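Local coordinates for bazooka, isoform C,LD29223p (Drosophila melanogaster, PDB 5OAK), which is a cell polarity protein of the Par3 family whose first PDZ domain binds the PDZ-binding motif of Par6, and probably also binds phosphoinositides, at residues I12-S17 against G41-R46; T22-K27 against G32-H37. One frame throughout, in Å; residues are numbered along the deposited sequence.

Contact 1: I12-S17 against G41-R46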
loop_
_atom_site.group_PDB
_atom_site.type_symbol
_atom_site.label_atom_id
_atom_site.label_comp_id
_atom_site.label_asym_id
_atom_site.label_seq_id
_atom_site.Cartn_x
_atom_site.Cartn_y
_atom_site.Cartn_z
ATOM N N ILE A 12 1.382 7.795 8.554
ATOM C CA ILE A 12 0.425 8.822 8.953
ATOM C C ILE A 12 -0.213 9.406 7.672
ATOM O O ILE A 12 0.496 9.711 6.707
ATOM C CB ILE A 12 1.122 9.921 9.771
ATOM C CG1 ILE A 12 1.840 9.286 10.984
ATOM C CG2 ILE A 12 0.138 11.014 10.224
ATOM C CD1 ILE A 12 0.970 8.387 11.843
ATOM N N ASN A 13 -1.532 9.554 7.652
ATOM C CA ASN A 13 -2.212 10.039 6.457
ATOM C C ASN A 13 -2.363 11.550 6.541
ATOM O O ASN A 13 -2.638 12.073 7.582
ATOM C CB ASN A 13 -3.577 9.362 6.324
ATOM C CG ASN A 13 -4.238 9.642 4.994
ATOM O OD1 ASN A 13 -3.576 10.000 4.025
ATOM N ND2 ASN A 13 -5.543 9.469 4.939
ATOM N N GLU A 14 -2.023 12.231 5.497
ATOM C CA GLU A 14 -2.214 13.687 5.394
ATOM C C GLU A 14 -3.330 13.878 4.392
ATOM O O GLU A 14 -3.162 13.566 3.204
ATOM C CB GLU A 14 -0.929 14.338 4.930
ATOM C CG GLU A 14 -1.085 15.843 4.788
ATOM C CD GLU A 14 0.205 16.506 4.326
ATOM O OE1 GLU A 14 1.314 15.942 4.546
ATOM O OE2 GLU A 14 0.087 17.576 3.702
ATOM N N TYR A 15 -4.463 14.371 4.849
ATOM C CA TYR A 15 -5.655 14.394 3.979
ATOM C C TYR A 15 -5.443 15.344 2.784
ATOM O O TYR A 15 -5.042 16.526 2.965
ATOM C CB TYR A 15 -6.879 14.830 4.776
ATOM C CG TYR A 15 -7.250 13.882 5.866
ATOM C CD1 TYR A 15 -7.604 12.581 5.570
ATOM C CD2 TYR A 15 -7.235 14.291 7.189
ATOM C CE1 TYR A 15 -7.985 11.736 6.583
ATOM C CE2 TYR A 15 -7.584 13.443 8.211
ATOM C CZ TYR A 15 -7.949 12.166 7.900
ATOM O OH TYR A 15 -8.347 11.323 8.916
ATOM N N GLY A 16 -5.647 14.838 1.578
ATOM C CA GLY A 16 -5.464 15.652 0.394
ATOM C C GLY A 16 -4.062 15.696 -0.176
ATOM O O GLY A 16 -3.819 16.329 -1.193
ATOM N N SER A 17 -3.119 15.051 0.474
ATOM C CA SER A 17 -1.731 15.094 0.065
ATOM C C SER A 17 -1.192 13.710 -0.232
ATOM O O SER A 17 -1.470 12.782 0.523
ATOM C CB SER A 17 -0.892 15.713 1.180
ATOM O OG SER A 17 -1.332 17.051 1.459
ATOM N N GLY A 41 11.763 11.517 1.882
ATOM C CA GLY A 41 11.230 12.471 2.825
ATOM C C GLY A 41 9.738 12.381 3.039
ATOM O O GLY A 41 9.163 13.136 3.816
ATOM N N SER A 42 9.092 11.439 2.358
ATOM C CA SER A 42 7.631 11.348 2.380
ATOM C C SER A 42 7.102 10.622 3.592
ATOM O O SER A 42 7.844 9.983 4.327
ATOM C CB SER A 42 7.120 10.612 1.137
ATOM O OG SER A 42 7.547 9.227 1.126
ATOM N N ARG A 43 5.794 10.665 3.753
ATOM C CA ARG A 43 5.164 9.945 4.872
ATOM C C ARG A 43 5.309 8.471 4.708
ATOM O O ARG A 43 5.477 7.765 5.700
ATOM C CB ARG A 43 3.740 10.371 5.025
ATOM C CG ARG A 43 3.701 11.919 5.340
ATOM C CD ARG A 43 2.396 12.260 5.956
ATOM N NE ARG A 43 2.216 13.706 6.118
ATOM C CZ ARG A 43 2.584 14.379 7.203
ATOM N NH1 ARG A 43 3.067 13.739 8.264
ATOM N NH2 ARG A 43 2.394 15.687 7.260
ATOM N N ALA A 44 5.268 7.975 3.475
ATOM C CA ALA A 44 5.492 6.542 3.259
ATOM C C ALA A 44 6.933 6.177 3.638
ATOM O O ALA A 44 7.164 5.133 4.252
ATOM C CB ALA A 44 5.223 6.181 1.773
ATOM N N GLU A 45 7.919 7.029 3.267
ATOM C CA GLU A 45 9.305 6.733 3.624
ATOM C C GLU A 45 9.483 6.734 5.149
ATOM O O GLU A 45 10.174 5.843 5.710
ATOM C CB GLU A 45 10.276 7.720 2.957
ATOM C CG GLU A 45 11.727 7.263 3.059
ATOM C CD GLU A 45 12.723 8.264 2.472
ATOM O OE1 GLU A 45 12.871 9.331 3.066
ATOM O OE2 GLU A 45 13.340 7.978 1.419
ATOM N N ARG A 46 8.877 7.705 5.825
ATOM C CA ARG A 46 9.020 7.779 7.262
ATOM C C ARG A 46 8.388 6.554 7.934
ATOM O O ARG A 46 8.855 6.109 8.997
ATOM C CB ARG A 46 8.433 9.102 7.747
ATOM C CG ARG A 46 9.219 10.313 7.203
ATOM C CD ARG A 46 10.708 10.376 7.691
ATOM N NE ARG A 46 11.567 11.451 7.105
ATOM C CZ ARG A 46 11.507 12.732 7.440
ATOM N NH1 ARG A 46 10.597 13.116 8.290
ATOM N NH2 ARG A 46 12.333 13.646 6.914
HETATM O O HOH W 1 4.285 8.383 8.206
#
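Arg-43 reaches from the first turn of its short helix past the carbonyl O of Ile-12 to the carboxylate of Glu-14. Its CB starts 3.7 Å from Ile-12 O, and the chain then runs extended from CG to NE. CD, probably polarised by the neighbouring NE, comes closest to this carbonyl, 3.3 Å from Ile-12 O. Next, NE passes 3.4 Å from Glu-14 CB and makes one half of a salt bridge, its N-H bonded to Glu-14 OE1 at 2.9 Å. At the tip, NH2 bonds to the same Glu-14 OE1, also at 2.9 Å, a side-on grip by two nitrogens on one oxygen. That oxygen lies in the guanidinium plane, yet the carboxylate is turned 79° against it: NE uses the anti lone pair, while NH2 comes from above the carboxylate plane. Glu-14 suits the place because its extended chain (CG anti to the backbone N, chi1 179°) carries the acid out to the arginine. In one of its two modelled conformers Ser-17 OG also bonds to Glu-14 OE2, a bond to be taken with caution, and OE1 also binds a glycerol. A water links Ile-12 N to Arg-43 O. This surface salt bridge lies wholly in the PDZ part of the fusion, joining the type II turn Glu-14 to Ser-17, in the loop between the first two strands, to the short first helix of the PDZ fold.

Contact 2: T22-K27 against G32-H37; sequences TALPDK and GLLVQH
Thr-22 and His-37 form a hydrogen-bonded antiparallel pair, with Thr-22 N giving a nearly straight bond to His-37 O at 2.9 Å. Thr-22 O accepts from Gln-36 N at 2.8 Å and only weakly from His-37 N, so two residues face one: a classic beta bulge. Beyond it, Leu-24 and Leu-34 exchange two backbone bonds, the shorter from Leu-34 N to Leu-24 O at 2.8 Å. Asp-26 N then bonds to Gly-32 O, approaching from above the carbonyl plane; Gly-32 adopts backbone angles at which a CB would collide with the preceding carbonyl O. Pro-25 pairs with Leu-33 at a non-hydrogen-bonded position, where no N-H is needed for a bond to the partner strand. The hairpin is the second and third strand of the PDZ fold. Beside strand 21-25, in the PDZ peptide groove, the Par6 tail fused to a second copy of the chain pairs antiparallel with Thr-22 and Ala-23, and Leu-115 of that copy packs on Leu-33.

Among apolar contacts, Ala-23, whose side chain points to the same face as that of Val-35, has its CB 4.2 Å from Leu-33 CB; Leu-33 also reaches Val-71 and Leu-75 of helix 68-78. On the face of Leu-24 and Leu-34, Leu-24 CD1 lies 4.4 Å from Leu-34 CB.

The polar Asp-26 carboxylate, swung away from its own N (chi1 171°), bonds to His-29 ND1 and Gly-31 N within the connecting loop.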
loop_
_atom_site.group_PDB
_atom_site.type_symbol
_atom_site.label_atom_id
_atom_site.label_comp_id
_atom_site.label_asym_id
_atom_site.label_seq_id
_atom_site.Cartn_x
_atom_site.Cartn_y
_atom_site.Cartn_z
ATOM N N THR A 22 4.389 4.685 -4.977
ATOM C CA THR A 22 3.909 4.185 -6.241
ATOM C C THR A 22 3.847 2.662 -6.105
ATOM O O THR A 22 4.816 2.074 -5.679
ATOM C CB THR A 22 4.865 4.557 -7.372
ATOM O OG1 THR A 22 4.948 5.979 -7.452
ATOM C CG2 THR A 22 4.369 4.019 -8.710
ATOM N N ALA A 23 2.714 2.049 -6.448
ATOM C CA ALA A 23 2.552 0.612 -6.284
ATOM C C ALA A 23 1.814 0.072 -7.481
ATOM O O ALA A 23 1.095 0.761 -8.195
ATOM C CB ALA A 23 1.787 0.309 -5.037
ATOM N N LEU A 24 1.966 -1.211 -7.681
ATOM C CA LEU A 24 1.249 -1.893 -8.747
ATOM C C LEU A 24 0.811 -3.268 -8.279
ATOM O O LEU A 24 1.439 -3.861 -7.409
ATOM C CB LEU A 24 2.120 -2.014 -9.994
ATOM C CG LEU A 24 3.463 -2.716 -9.818
ATOM C CD1 LEU A 24 3.398 -4.121 -10.391
ATOM C CD2 LEU A 24 4.562 -1.912 -10.494
ATOM N N PRO A 25 -0.283 -3.772 -8.847
ATOM C CA PRO A 25 -0.758 -5.096 -8.453
ATOM C C PRO A 25 0.312 -6.148 -8.625
ATOM O O PRO A 25 0.974 -6.214 -9.673
ATOM C CB PRO A 25 -1.937 -5.331 -9.394
ATOM C CG PRO A 25 -2.454 -3.972 -9.635
ATOM C CD PRO A 25 -1.203 -3.117 -9.775
ATOM N N ASP A 26 0.460 -6.997 -7.621
ATOM C CA ASP A 26 1.451 -8.050 -7.681
ATOM C C ASP A 26 0.946 -9.311 -8.325
ATOM O O ASP A 26 0.566 -10.268 -7.676
ATOM C CB ASP A 26 1.927 -8.366 -6.286
ATOM C CG ASP A 26 2.753 -9.553 -6.254
ATOM O OD1 ASP A 26 3.828 -9.515 -6.885
ATOM O OD2 ASP A 26 2.280 -10.502 -5.626
ATOM N N LYS A 27 1.111 -9.349 -9.616
ATOM C CA LYS A 27 0.518 -10.356 -10.480
ATOM C C LYS A 27 1.163 -11.718 -10.273
ATOM O O LYS A 27 0.499 -12.756 -10.216
ATOM C CB LYS A 27 0.644 -9.908 -11.942
ATOM N N GLY A 32 -1.744 -8.792 -3.703
ATOM C CA GLY A 32 -1.225 -7.661 -2.952
ATOM C C GLY A 32 -0.696 -6.590 -3.890
ATOM O O GLY A 32 -0.964 -6.610 -5.087
ATOM N N LEU A 33 0.023 -5.629 -3.320
ATOM C CA LEU A 33 0.559 -4.511 -4.078
ATOM C C LEU A 33 2.061 -4.526 -3.934
ATOM O O LEU A 33 2.581 -4.598 -2.815
ATOM C CB LEU A 33 0.001 -3.179 -3.554
ATOM C CG LEU A 33 -1.526 -2.972 -3.809
ATOM C CD1 LEU A 33 -2.043 -1.763 -2.927
ATOM C CD2 LEU A 33 -1.833 -2.786 -5.289
ATOM N N LEU A 34 2.771 -4.406 -5.044
ATOM C CA LEU A 34 4.235 -4.322 -5.033
ATOM C C LEU A 34 4.660 -2.857 -5.025
ATOM O O LEU A 34 4.247 -2.079 -5.861
ATOM C CB LEU A 34 4.789 -5.051 -6.269
ATOM C CG LEU A 34 6.281 -5.218 -6.424
ATOM C CD1 LEU A 34 6.864 -5.987 -5.269
ATOM C CD2 LEU A 34 6.494 -5.964 -7.744
ATOM N N VAL A 35 5.478 -2.462 -4.061
ATOM C CA VAL A 35 5.924 -1.067 -4.015
ATOM C C VAL A 35 7.023 -0.832 -5.058
ATOM O O VAL A 35 8.055 -1.510 -5.042
ATOM C CB VAL A 35 6.411 -0.725 -2.586
ATOM C CG1 VAL A 35 6.977 0.743 -2.532
ATOM C CG2 VAL A 35 5.241 -0.899 -1.590
ATOM N N GLN A 36 6.798 0.109 -5.979
ATOM C CA GLN A 36 7.818 0.391 -6.980
ATOM C C GLN A 36 8.699 1.562 -6.574
ATOM O O GLN A 36 9.892 1.584 -6.860
ATOM C CB GLN A 36 7.163 0.696 -8.325
ATOM C CG GLN A 36 6.410 -0.471 -8.936
ATOM C CD GLN A 36 7.330 -1.619 -9.299
ATOM O OE1 GLN A 36 7.435 -2.601 -8.567
ATOM N NE2 GLN A 36 8.000 -1.501 -10.439
ATOM N N HIS A 37 8.159 2.523 -5.871
ATOM C CA HIS A 37 8.941 3.696 -5.539
ATOM C C HIS A 37 8.387 4.334 -4.299
ATOM O O HIS A 37 7.167 4.291 -4.083
ATOM C CB HIS A 37 8.918 4.700 -6.678
ATOM C CG HIS A 37 9.900 5.795 -6.506
ATOM N ND1 HIS A 37 9.529 7.088 -6.191
ATOM C CD2 HIS A 37 11.254 5.785 -6.540
ATOM C CE1 HIS A 37 10.611 7.843 -6.091
ATOM N NE2 HIS A 37 11.668 7.080 -6.293
HETATM O O HOH W 2 6.204 7.457 -5.407
#

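In the fold
From the N terminus, strand 7-12 runs into the loop that supplies the first half of contact 1. The chain then makes strand 21-25, turns, and returns as strand 33-38; contact 2 zips these two together across a connection of four residues. Strand 33-38 leads into helix 43-46, whose residues come back to 12-17, so contact 1 closes a much larger loop that encloses the whole hairpin. One contact thus sits within the other, without crossing. Their centres are about 17 Å apart: contact 2 belongs to the sheet beside helix 68-78, whereas contact 1 fastens the short helix to the end of strand 7-12 and the loop that follows it, at the surface.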